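PDB 7EBD: TIR-like domain-containing protein from Prevotella corporis, which belongs to the prokaryotic STING family and, as a pair of subunits, holds the ligand C2E in a pocket lined by residues of both. Local coordinates for residues Ala23-Thr28 and Thr73-Asn78; Ile84-Lys89 and Leu95-Met100. All blocks are in the same frame, centred on the assembly; numbering follows the deposited sequence.

Contact 1. Residues Ala23-Thr28 and Thr73-Asn78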
ATOM      1  N   ALA A  23      11.302   2.064  -9.865  1.00 21.42           N
ATOM      2  CA  ALA A  23      11.935   2.224 -11.170  1.00 16.53           C
ATOM      3  C   ALA A  23      12.782   3.489 -11.217  1.00 13.50           C
ATOM      4  O   ALA A  23      13.891   3.484 -11.770  1.00 17.84           O
ATOM      5  CB  ALA A  23      10.873   2.250 -12.269  1.00 17.23           C
ATOM      6  N   GLU A  24      12.278   4.584 -10.642  1.00 17.91           N
ATOM      7  CA  GLU A  24      13.058   5.816 -10.611  1.00 21.87           C
ATOM      8  C   GLU A  24      14.341   5.633  -9.813  1.00 31.01           C
ATOM      9  O   GLU A  24      15.400   6.136 -10.204  1.00 36.47           O
ATOM     10  CB  GLU A  24      12.222   6.957 -10.033  1.00 15.68           C
ATOM     11  CG  GLU A  24      12.922   8.302 -10.078  1.00 30.01           C
ATOM     12  CD  GLU A  24      12.065   9.423  -9.531  1.00 62.45           C
ATOM     13  OE1 GLU A  24      12.638  10.403  -9.010  1.00 75.51           O
ATOM     14  OE2 GLU A  24      10.824   9.325  -9.618  1.00 72.44           O
ATOM     15  N   TRP A  25      14.270   4.911  -8.693  1.00 20.11           N
ATOM     16  CA  TRP A  25      15.476   4.649  -7.915  1.00 21.88           C
ATOM     17  C   TRP A  25      16.461   3.793  -8.700  1.00 26.51           C
ATOM     18  O   TRP A  25      17.671   4.048  -8.679  1.00 27.16           O
ATOM     19  CB  TRP A  25      15.115   3.970  -6.595  1.00 18.67           C
ATOM     20  CG  TRP A  25      16.308   3.646  -5.749  1.00 27.68           C
ATOM     21  CD1 TRP A  25      16.857   4.427  -4.775  1.00 34.49           C
ATOM     22  CD2 TRP A  25      17.104   2.455  -5.804  1.00 31.08           C
ATOM     23  NE1 TRP A  25      17.943   3.797  -4.217  1.00 41.66           N
ATOM     24  CE2 TRP A  25      18.117   2.585  -4.832  1.00 29.19           C
ATOM     25  CE3 TRP A  25      17.061   1.293  -6.580  1.00 37.24           C
ATOM     26  CZ2 TRP A  25      19.073   1.596  -4.613  1.00 36.36           C
ATOM     27  CZ3 TRP A  25      18.009   0.311  -6.360  1.00 34.98           C
ATOM     28  CH2 TRP A  25      19.003   0.470  -5.387  1.00 40.74           C
ATOM     29  N   ILE A  26      15.961   2.769  -9.395  1.00 16.24           N
ATOM     30  CA  ILE A  26      16.837   1.904 -10.181  1.00 18.79           C
ATOM     31  C   ILE A  26      17.549   2.706 -11.261  1.00 26.97           C
ATOM     32  O   ILE A  26      18.749   2.523 -11.504  1.00 23.25           O
ATOM     33  CB  ILE A  26      16.034   0.733 -10.780  1.00 16.07           C
ATOM     34  CG1 ILE A  26      15.619  -0.250  -9.687  1.00 26.68           C
ATOM     35  CG2 ILE A  26      16.839   0.024 -11.861  1.00 22.09           C
ATOM     36  CD1 ILE A  26      14.754  -1.390 -10.189  1.00 16.05           C
ATOM     37  N   VAL A  27      16.831   3.617 -11.918  1.00 27.68           N
ATOM     38  CA  VAL A  27      17.412   4.326 -13.054  1.00 31.54           C
ATOM     39  C   VAL A  27      18.347   5.440 -12.593  1.00 30.85           C
ATOM     40  O   VAL A  27      19.459   5.588 -13.116  1.00 45.45           O
ATOM     41  CB  VAL A  27      16.302   4.861 -13.977  1.00 28.24           C
ATOM     42  CG1 VAL A  27      16.895   5.770 -15.038  1.00 30.10           C
ATOM     43  CG2 VAL A  27      15.560   3.705 -14.628  1.00 16.19           C
ATOM     44  N   THR A  28      17.927   6.240 -11.608  1.00 30.58           N
ATOM     45  CA  THR A  28      18.621   7.484 -11.300  1.00 33.96           C
ATOM     46  C   THR A  28      19.468   7.448 -10.034  1.00 35.69           C
ATOM     47  O   THR A  28      20.300   8.341  -9.851  1.00 47.71           O
ATOM     48  CB  THR A  28      17.616   8.642 -11.180  1.00 34.26           C
ATOM     49  OG1 THR A  28      16.818   8.473 -10.002  1.00 24.45           O
ATOM     50  CG2 THR A  28      16.702   8.680 -12.397  1.00 33.14           C
ATOM     51  N   THR A  73      16.600  -5.649   1.447  1.00 39.74           N
ATOM     52  CA  THR A  73      17.330  -4.412   1.203  1.00 29.44           C
ATOM     53  C   THR A  73      16.334  -3.260   1.172  1.00 35.33           C
ATOM     54  O   THR A  73      15.123  -3.454   1.319  1.00 39.48           O
ATOM     55  CB  THR A  73      18.134  -4.478  -0.103  1.00 43.80           C
ATOM     56  OG1 THR A  73      17.314  -5.015  -1.146  1.00 41.79           O
ATOM     57  CG2 THR A  73      19.375  -5.344   0.065  1.00 48.94           C
ATOM     58  N   GLN A  74      16.849  -2.048   0.971  1.00 34.85           N
ATOM     59  CA  GLN A  74      15.988  -0.877   0.906  1.00 37.76           C
ATOM     60  C   GLN A  74      16.575   0.143  -0.060  1.00 41.85           C
ATOM     61  O   GLN A  74      17.776   0.152  -0.340  1.00 44.76           O
ATOM     62  CB  GLN A  74      15.780  -0.250   2.291  1.00 34.32           C
ATOM     63  CG  GLN A  74      17.049   0.237   2.965  1.00 35.95           C
ATOM     64  CD  GLN A  74      16.778   0.824   4.338  1.00 53.75           C
ATOM     65  OE1 GLN A  74      16.105   0.210   5.165  1.00 51.93           O
ATOM     66  NE2 GLN A  74      17.296   2.023   4.583  1.00 53.73           N
HETATM   67  N   MSE A  75      15.693   0.997  -0.570  1.00 48.47           N
HETATM   68  CA  MSE A  75      16.049   2.087  -1.468  1.00 44.31           C
HETATM   69  C   MSE A  75      15.688   3.425  -0.831  1.00 49.23           C
HETATM   70  O   MSE A  75      14.566   3.605  -0.354  1.00 46.77           O
HETATM   71  CB  MSE A  75      15.323   1.951  -2.809  1.00 39.33           C
HETATM   72  CG  MSE A  75      15.398   0.582  -3.470  1.00 52.63           C
HETATM   73 SE   MSE A  75      14.133   0.474  -4.959  1.00 58.90          SE
HETATM   74  CE  MSE A  75      14.739  -1.174  -5.805  1.00 56.17           C
ATOM     75  N   SER A  76      16.627   4.366  -0.826  1.00 48.65           N
ATOM     76  CA  SER A  76      16.367   5.708  -0.322  1.00 52.95           C
ATOM     77  C   SER A  76      15.767   6.553  -1.439  1.00 58.72           C
ATOM     78  O   SER A  76      16.416   6.786  -2.465  1.00 75.11           O
ATOM     79  CB  SER A  76      17.648   6.345   0.214  1.00 71.79           C
ATOM     80  OG  SER A  76      18.035   5.752   1.441  1.00 85.16           O
ATOM     81  N   THR A  77      14.534   7.014  -1.240  1.00 54.57           N
ATOM     82  CA  THR A  77      13.812   7.786  -2.239  1.00 61.66           C
ATOM     83  C   THR A  77      13.467   9.164  -1.689  1.00 68.15           C
ATOM     84  O   THR A  77      13.335   9.354  -0.476  1.00 76.54           O
ATOM     85  CB  THR A  77      12.528   7.066  -2.681  1.00 65.89           C
ATOM     86  OG1 THR A  77      11.902   7.802  -3.739  1.00 73.88           O
ATOM     87  CG2 THR A  77      11.557   6.930  -1.517  1.00 68.21           C
ATOM     88  N   ASN A  78      13.321  10.126  -2.598  1.00 62.53           N
ATOM     89  CA  ASN A  78      12.987  11.499  -2.239  1.00 67.45           C
ATOM     90  C   ASN A  78      11.512  11.824  -2.424  1.00 81.13           C
ATOM     91  O   ASN A  78      11.102  12.954  -2.139  1.00 91.80           O
ATOM     92  CB  ASN A  78      13.838  12.476  -3.057  1.00 68.14           C
ATOM     93  CG  ASN A  78      15.323  12.308  -2.806  1.00 76.63           C
ATOM     94  OD1 ASN A  78      15.870  12.866  -1.855  1.00 74.23           O
ATOM     95  ND2 ASN A  78      15.985  11.534  -3.659  1.00 84.98           N
TER
HETATM   96  O   HOH W   1      19.433   3.820  -1.268  1.00 39.60           O
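Trp25 and Met75, the latter present as selenomethionine, are a worked example of how one flat side chain and one flexible side chain can join a helix to a sheet. The indole leaves the C-terminal part of helix 6-28 with CG trans to the backbone N (chi1 179°), which carries the ring out toward the end of strand 71-75. Met75 lies over one face of it. Its CB sits 3.3 Å from the centroid of the five-membered ring of Trp25 and practically on the ring normal, a CH-pi contact, and CG follows at 3.4 Å from Trp25 CD2. The extended chain then runs out along the CD2-CE3 border of the benzo ring: SE is 4.1 Å from the centroid of that six-membered ring, 39° off its normal, an oblique Met-aromatic contact. The terminal CE comes within 3.5 Å of Trp25 CE3 and ends against Ile26 CG1, which lies at the ring edge, in plane. Ile35 and Met30 also touch the indole, and Ile86 of the neighbouring strand packs on Met75.

At the CD1-NE1 edge of the indole the fit is looser and wetter. There the chain leaves the strand, and Ser76 is exposed. Its carbonyl O lies 3.3 Å from Trp25 CD1, near the ring plane. A water accepts from Ser76 N at 2.9 Å and, only weakly, from Trp25 NE1 at 3.3 Å, so the single polar atom of the indole is joined to the backbone through solvent.

Between the two segments themselves there is no direct hydrogen bond. Cohesion here probably rests mainly on dispersion and CH-pi contact in the buried part, where selenium stands in the place of the methionine sulfur, with the water offering a modest polar link at the margin.

Contact 2. Residues Ile84-Lys89 and Leu95-Met100. With C2E (9,9'-[(2R,3R,3aS,5S,7aR,9R,10R,10aS,12S,14aR)-3,5,10,12-tetrahydroxy-5,12-dioxidooctahydro-2H,7H-difuro[3,2-d:3',2'-j][1,3,7,9,2,8]tetraoxadiphosphacyclododecine-2,9-diyl]bis(2-amino-1,9-dihydro-6H-purin-6-one)), chain E; ACT (acetate ion), chain C.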
ATOM      1  N   ILE A  84      12.013   2.639   0.633  1.00 32.26           N
ATOM      2  CA  ILE A  84      11.236   1.551   0.052  1.00 26.63           C
ATOM      3  C   ILE A  84      11.934   0.239   0.375  1.00 23.34           C
ATOM      4  O   ILE A  84      13.061   0.003  -0.070  1.00 31.91           O
ATOM      5  CB  ILE A  84      11.088   1.730  -1.466  1.00 35.64           C
ATOM      6  CG1 ILE A  84      10.588   3.137  -1.788  1.00 39.12           C
ATOM      7  CG2 ILE A  84      10.156   0.670  -2.042  1.00 29.61           C
ATOM      8  CD1 ILE A  84      10.737   3.505  -3.240  1.00 46.08           C
ATOM      9  N   HIS A  85      11.270  -0.622   1.139  1.00 18.99           N
ATOM     10  CA  HIS A  85      11.844  -1.909   1.493  1.00 15.58           C
ATOM     11  C   HIS A  85      11.522  -2.941   0.421  1.00 19.32           C
ATOM     12  O   HIS A  85      10.397  -3.005  -0.083  1.00 13.91           O
ATOM     13  CB  HIS A  85      11.332  -2.373   2.856  1.00 25.54           C
ATOM     14  CG  HIS A  85      11.839  -1.551   4.001  1.00 44.08           C
ATOM     15  ND1 HIS A  85      13.000  -1.854   4.680  1.00 51.36           N
ATOM     16  CD2 HIS A  85      11.346  -0.433   4.585  1.00 50.98           C
ATOM     17  CE1 HIS A  85      13.198  -0.961   5.633  1.00 49.96           C
ATOM     18  NE2 HIS A  85      12.209  -0.087   5.596  1.00 47.26           N
ATOM     19  N   ILE A  86      12.523  -3.746   0.069  1.00 21.34           N
ATOM     20  CA  ILE A  86      12.434  -4.686  -1.040  1.00 28.48           C
ATOM     21  C   ILE A  86      13.201  -5.951  -0.680  1.00 13.98           C
ATOM     22  O   ILE A  86      13.946  -6.005   0.301  1.00 27.79           O
ATOM     23  CB  ILE A  86      13.000  -4.092  -2.344  1.00 30.09           C
ATOM     24  CG1 ILE A  86      14.361  -3.450  -2.063  1.00 36.20           C
ATOM     25  CG2 ILE A  86      12.030  -3.090  -2.949  1.00 26.88           C
ATOM     26  CD1 ILE A  86      15.322  -3.502  -3.218  1.00 35.55           C
ATOM     27  N   VAL A  87      13.019  -6.971  -1.513  1.00 18.20           N
ATOM     28  CA  VAL A  87      13.846  -8.169  -1.499  1.00 20.80           C
ATOM     29  C   VAL A  87      14.550  -8.257  -2.845  1.00 25.44           C
ATOM     30  O   VAL A  87      13.951  -7.973  -3.890  1.00 24.41           O
ATOM     31  CB  VAL A  87      13.022  -9.441  -1.219  1.00 22.37           C
ATOM     32  CG1 VAL A  87      12.657  -9.516   0.253  1.00 29.46           C
ATOM     33  CG2 VAL A  87      11.770  -9.458  -2.072  1.00 21.70           C
ATOM     34  N   SER A  88      15.826  -8.628  -2.819  1.00 25.02           N
ATOM     35  CA  SER A  88      16.621  -8.586  -4.036  1.00 24.04           C
ATOM     36  C   SER A  88      17.695  -9.660  -3.997  1.00 30.93           C
ATOM     37  O   SER A  88      17.882 -10.359  -2.997  1.00 27.81           O
ATOM     38  CB  SER A  88      17.257  -7.208  -4.240  1.00 19.25           C
ATOM     39  OG  SER A  88      18.156  -6.907  -3.188  1.00 23.31           O
ATOM     40  N   LYS A  89      18.396  -9.781  -5.119  1.00 31.78           N
ATOM     41  CA  LYS A  89      19.538 -10.671  -5.238  1.00 19.50           C
ATOM     42  C   LYS A  89      20.454 -10.136  -6.330  1.00 18.23           C
ATOM     43  O   LYS A  89      20.113  -9.199  -7.060  1.00 30.70           O
ATOM     44  CB  LYS A  89      19.109 -12.113  -5.539  1.00 13.36           C
ATOM     45  CG  LYS A  89      18.593 -12.325  -6.951  1.00 20.32           C
ATOM     46  CD  LYS A  89      18.074 -13.740  -7.148  1.00 38.06           C
ATOM     47  CE  LYS A  89      19.100 -14.610  -7.854  1.00 54.87           C
ATOM     48  NZ  LYS A  89      18.508 -15.891  -8.330  1.00 56.11           N
ATOM     49  N   LEU A  95      21.265  -6.166 -10.456  1.00 26.53           N
ATOM     50  CA  LEU A  95      20.507  -6.233  -9.213  1.00 23.20           C
ATOM     51  C   LEU A  95      19.066  -6.588  -9.561  1.00 19.77           C
ATOM     52  O   LEU A  95      18.361  -5.798 -10.199  1.00 23.07           O
ATOM     53  CB  LEU A  95      20.573  -4.911  -8.453  1.00 22.45           C
ATOM     54  CG  LEU A  95      19.722  -4.858  -7.181  1.00 16.63           C
ATOM     55  CD1 LEU A  95      20.296  -5.756  -6.097  1.00 19.95           C
ATOM     56  CD2 LEU A  95      19.579  -3.432  -6.686  1.00 19.89           C
ATOM     57  N   GLU A  96      18.629  -7.781  -9.154  1.00 14.29           N
ATOM     58  CA  GLU A  96      17.278  -8.253  -9.438  1.00 20.31           C
ATOM     59  C   GLU A  96      16.432  -8.081  -8.182  1.00 22.52           C
ATOM     60  O   GLU A  96      16.645  -8.775  -7.184  1.00 23.86           O
ATOM     61  CB  GLU A  96      17.289  -9.709  -9.899  1.00 17.01           C
ATOM     62  CG  GLU A  96      18.132  -9.961 -11.136  1.00 23.25           C
ATOM     63  CD  GLU A  96      17.963 -11.367 -11.676  1.00 38.80           C
ATOM     64  OE1 GLU A  96      18.279 -11.591 -12.864  1.00 35.11           O
ATOM     65  OE2 GLU A  96      17.505 -12.246 -10.915  1.00 38.90           O
ATOM     66  N   VAL A  97      15.489  -7.144  -8.230  1.00 26.23           N
ATOM     67  CA  VAL A  97      14.549  -6.887  -7.148  1.00 19.17           C
ATOM     68  C   VAL A  97      13.246  -7.590  -7.484  1.00 17.97           C
ATOM     69  O   VAL A  97      12.810  -7.581  -8.641  1.00 19.03           O
ATOM     70  CB  VAL A  97      14.330  -5.375  -6.961  1.00 19.48           C
ATOM     71  CG1 VAL A  97      13.379  -5.106  -5.807  1.00 20.31           C
ATOM     72  CG2 VAL A  97      15.659  -4.673  -6.749  1.00 20.02           C
ATOM     73  N   TYR A  98      12.619  -8.203  -6.485  1.00 16.98           N
ATOM     74  CA  TYR A  98      11.352  -8.889  -6.688  1.00 17.84           C
ATOM     75  C   TYR A  98      10.299  -8.332  -5.741  1.00 18.70           C
ATOM     76  O   TYR A  98      10.609  -7.888  -4.632  1.00 15.52           O
ATOM     77  CB  TYR A  98      11.495 -10.406  -6.476  1.00 20.45           C
ATOM     78  CG  TYR A  98      12.336 -11.107  -7.524  1.00 10.43           C
ATOM     79  CD1 TYR A  98      13.722 -11.075  -7.468  1.00 15.77           C
ATOM     80  CD2 TYR A  98      11.738 -11.809  -8.562  1.00 12.65           C
ATOM     81  CE1 TYR A  98      14.490 -11.717  -8.425  1.00 15.53           C
ATOM     82  CE2 TYR A  98      12.498 -12.453  -9.521  1.00 15.02           C
ATOM     83  CZ  TYR A  98      13.872 -12.405  -9.448  1.00 16.92           C
ATOM     84  OH  TYR A  98      14.629 -13.045 -10.403  1.00 20.55           O
ATOM     85  N   ASP A  99       9.045  -8.355  -6.189  1.00 15.39           N
ATOM     86  CA  ASP A  99       7.957  -7.956  -5.305  1.00 11.99           C
ATOM     87  C   ASP A  99       6.668  -8.654  -5.702  1.00 12.73           C
ATOM     88  O   ASP A  99       6.326  -8.717  -6.887  1.00 21.46           O
ATOM     89  CB  ASP A  99       7.747  -6.439  -5.317  1.00 23.66           C
ATOM     90  CG  ASP A  99       6.746  -5.989  -4.266  1.00 25.12           C
ATOM     91  OD1 ASP A  99       7.089  -6.027  -3.067  1.00 18.16           O
ATOM     92  OD2 ASP A  99       5.615  -5.609  -4.635  1.00 16.31           O
HETATM   93  N   MSE A 100       5.966  -9.176  -4.702  1.00 13.34           N
HETATM   94  CA  MSE A 100       4.602  -9.656  -4.868  1.00 20.14           C
HETATM   95  C   MSE A 100       3.665  -8.634  -4.232  1.00 16.81           C
HETATM   96  O   MSE A 100       3.770  -8.357  -3.037  1.00 25.39           O
HETATM   97  CB  MSE A 100       4.423 -11.037  -4.234  1.00 17.42           C
HETATM   98  CG  MSE A 100       3.015 -11.596  -4.357  1.00 27.78           C
HETATM   99 SE   MSE A 100       2.812 -13.346  -3.517  1.00 40.68          SE
HETATM  100  CE  MSE A 100       4.080 -14.362  -4.599  1.00 20.86           C
TER
HETATM  101  P1  C2E E 402       0.430   2.722  -0.563  1.00 14.68           P
HETATM  102  O2P C2E E 402       1.426   3.662   0.071  1.00 19.33           O
HETATM  103  O1P C2E E 402      -0.167   3.501  -1.704  1.00 15.14           O
HETATM  104  O5' C2E E 402       1.106   1.419  -1.291  1.00 16.10           O
HETATM  105  C5' C2E E 402       0.323   0.706  -2.197  1.00  4.91           C
HETATM  106  C4' C2E E 402       0.959  -0.695  -2.423  1.00  9.30           C
HETATM  107  O4' C2E E 402       2.143  -0.560  -2.955  1.00 10.59           O
HETATM  108  C3' C2E E 402       1.195  -1.407  -1.074  1.00  5.68           C
HETATM  109  O3' C2E E 402       0.108  -2.139  -0.752  1.00 19.97           O
HETATM  110  C2' C2E E 402       2.403  -2.308  -1.387  1.00 10.14           C
HETATM  111  O2' C2E E 402       1.958  -3.559  -2.074  1.00  9.45           O
HETATM  112  C1' C2E E 402       3.135  -1.608  -2.216  1.00 10.34           C
HETATM  113  N9  C2E E 402       4.165  -0.905  -1.503  1.00 18.19           N
HETATM  114  C8  C2E E 402       4.037   0.359  -1.073  1.00 16.20           C
HETATM  115  N7  C2E E 402       5.210   0.627  -0.459  1.00 13.64           N
HETATM  116  C5  C2E E 402       5.998  -0.453  -0.532  1.00 21.38           C
HETATM  117  C6  C2E E 402       7.418  -0.735  -0.024  1.00 24.14           C
HETATM  118  O6  C2E E 402       8.022   0.099   0.559  1.00 17.95           O
HETATM  119  N1  C2E E 402       8.018  -2.011  -0.254  1.00 26.17           N
HETATM  120  C2  C2E E 402       7.294  -3.035  -0.959  1.00 23.41           C
HETATM  121  N2  C2E E 402       7.900  -4.331  -1.194  1.00 25.77           N
HETATM  122  N3  C2E E 402       5.942  -2.768  -1.443  1.00 17.62           N
HETATM  123  C4  C2E E 402       5.329  -1.435  -1.201  1.00  5.51           C
HETATM  124  P11 C2E E 402       0.070  -2.576   0.853  1.00 13.00           P
HETATM  125  O21 C2E E 402       1.193  -3.469   1.326  1.00 18.12           O
HETATM  126  O11 C2E E 402      -1.186  -3.398   1.020  1.00 11.82           O
HETATM  127  O5A C2E E 402      -0.160  -1.182   1.703  1.00 19.35           O
HETATM  128  C5A C2E E 402      -1.466  -0.700   1.541  1.00 10.63           C
HETATM  129  C4A C2E E 402      -1.595   0.619   2.198  1.00 12.09           C
HETATM  130  O4A C2E E 402      -1.410   0.510   3.486  1.00 16.73           O
HETATM  131  C3A C2E E 402      -0.406   1.673   1.652  1.00 12.98           C
HETATM  132  O3A C2E E 402      -0.868   2.357   0.398  1.00 16.94           O
HETATM  133  C2A C2E E 402      -0.258   2.490   2.548  1.00 17.59           C
HETATM  134  O2A C2E E 402      -1.306   3.569   2.480  1.00  6.43           O
HETATM  135  C1A C2E E 402      -0.478   1.624   3.896  1.00 11.68           C
HETATM  136  N91 C2E E 402       0.666   1.142   4.311  1.00 22.29           N
HETATM  137  C81 C2E E 402       1.234  -0.062   4.108  1.00  8.66           C
HETATM  138  N71 C2E E 402       2.416  -0.053   4.754  1.00 15.59           N
HETATM  139  C51 C2E E 402       2.556   1.132   5.338  1.00 18.04           C
HETATM  140  C61 C2E E 402       3.679   1.710   6.199  1.00 15.63           C
HETATM  141  O61 C2E E 402       4.633   1.056   6.439  1.00 19.94           O
HETATM  142  N11 C2E E 402       3.576   3.039   6.711  1.00 17.44           N
HETATM  143  C21 C2E E 402       2.412   3.834   6.414  1.00 14.72           C
HETATM  144  N21 C2E E 402       2.307   5.186   6.933  1.00 21.54           N
HETATM  145  N31 C2E E 402       1.343   3.279   5.592  1.00 16.03           N
HETATM  146  C41 C2E E 402       1.458   1.889   5.064  1.00  5.22           C
HETATM  147  C   ACT C 401      21.656  -7.601  -2.156  1.00 51.76           C
HETATM  148  O   ACT C 401      20.615  -8.038  -2.724  1.00 54.29           O
HETATM  149  OXT ACT C 401      21.871  -7.428  -0.923  1.00 56.31           O
HETATM  150  CH3 ACT C 401      22.823  -7.231  -3.118  1.00 44.00           C
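Ile86 and Val97 meet at about a right angle, with Ile86 CD1 3.6 Å from Val97 CG1. With CG1 between its backbone N and carbonyl carbon (chi1 48°), Ile86 sets CD1 against both methyls of Val97. Val97 CG2 also faces Ser88 CB, on the same face of the sheet. On the other face Lys89 and Glu96 run side by side and point the same way, their aliphatic parts alongside one another. The Lys89 chain bends at chi3, and NZ stops 4.6 Å from Glu96 OE2, too far for a salt bridge. That same OE2 accepts a 3.0 Å bond from Tyr98 OH, which arrives from above the carboxylate plane.

Strands 84-91 and 94-99 form a beta hairpin. Lys89 and Glu96 are an antiparallel hydrogen-bonded pair, joined by bonds in both directions; Ser88 and Val97 are a non-hydrogen-bonded pair; and Tyr98 N reaches Val87 O at 2.9 Å in a nearly straight bond.

Farther along, the two strands diverge, and the edge of one guanine of C2E reaches both. His85 O takes C2E N1 at 2.6 Å and, weakly, N2. Asp99, its CG swung opposite the backbone N (chi1 -172°), offers OD1 to C2E N2 at 2.7 Å, while its OD2 is held by Tyr14 OH. His85 and Asp99 of the second subunit bind the same ligand.

How the contacts relate
Both segments of contact 1 precede those of contact 2 in the sequence, and the centres of the two contacts are about 11 Å apart. Strands 71-75, 84-91 and 94-99 follow one another in sequence and are neighbours in one mixed sheet, with 71-75 outermost in this chain. Backbone bonds connect the contacts directly: Met75 N meets Ile84 O at 2.9 Å, and Ile86 N bonds to Thr73 O. Contact 1 packs helix 6-28 against the outer strand, whereas contact 2 is the adjoining hairpin. Both belong to the prokaryotic STING domain, whose C2E pocket draws on helix 6-28 and on both hairpin strands.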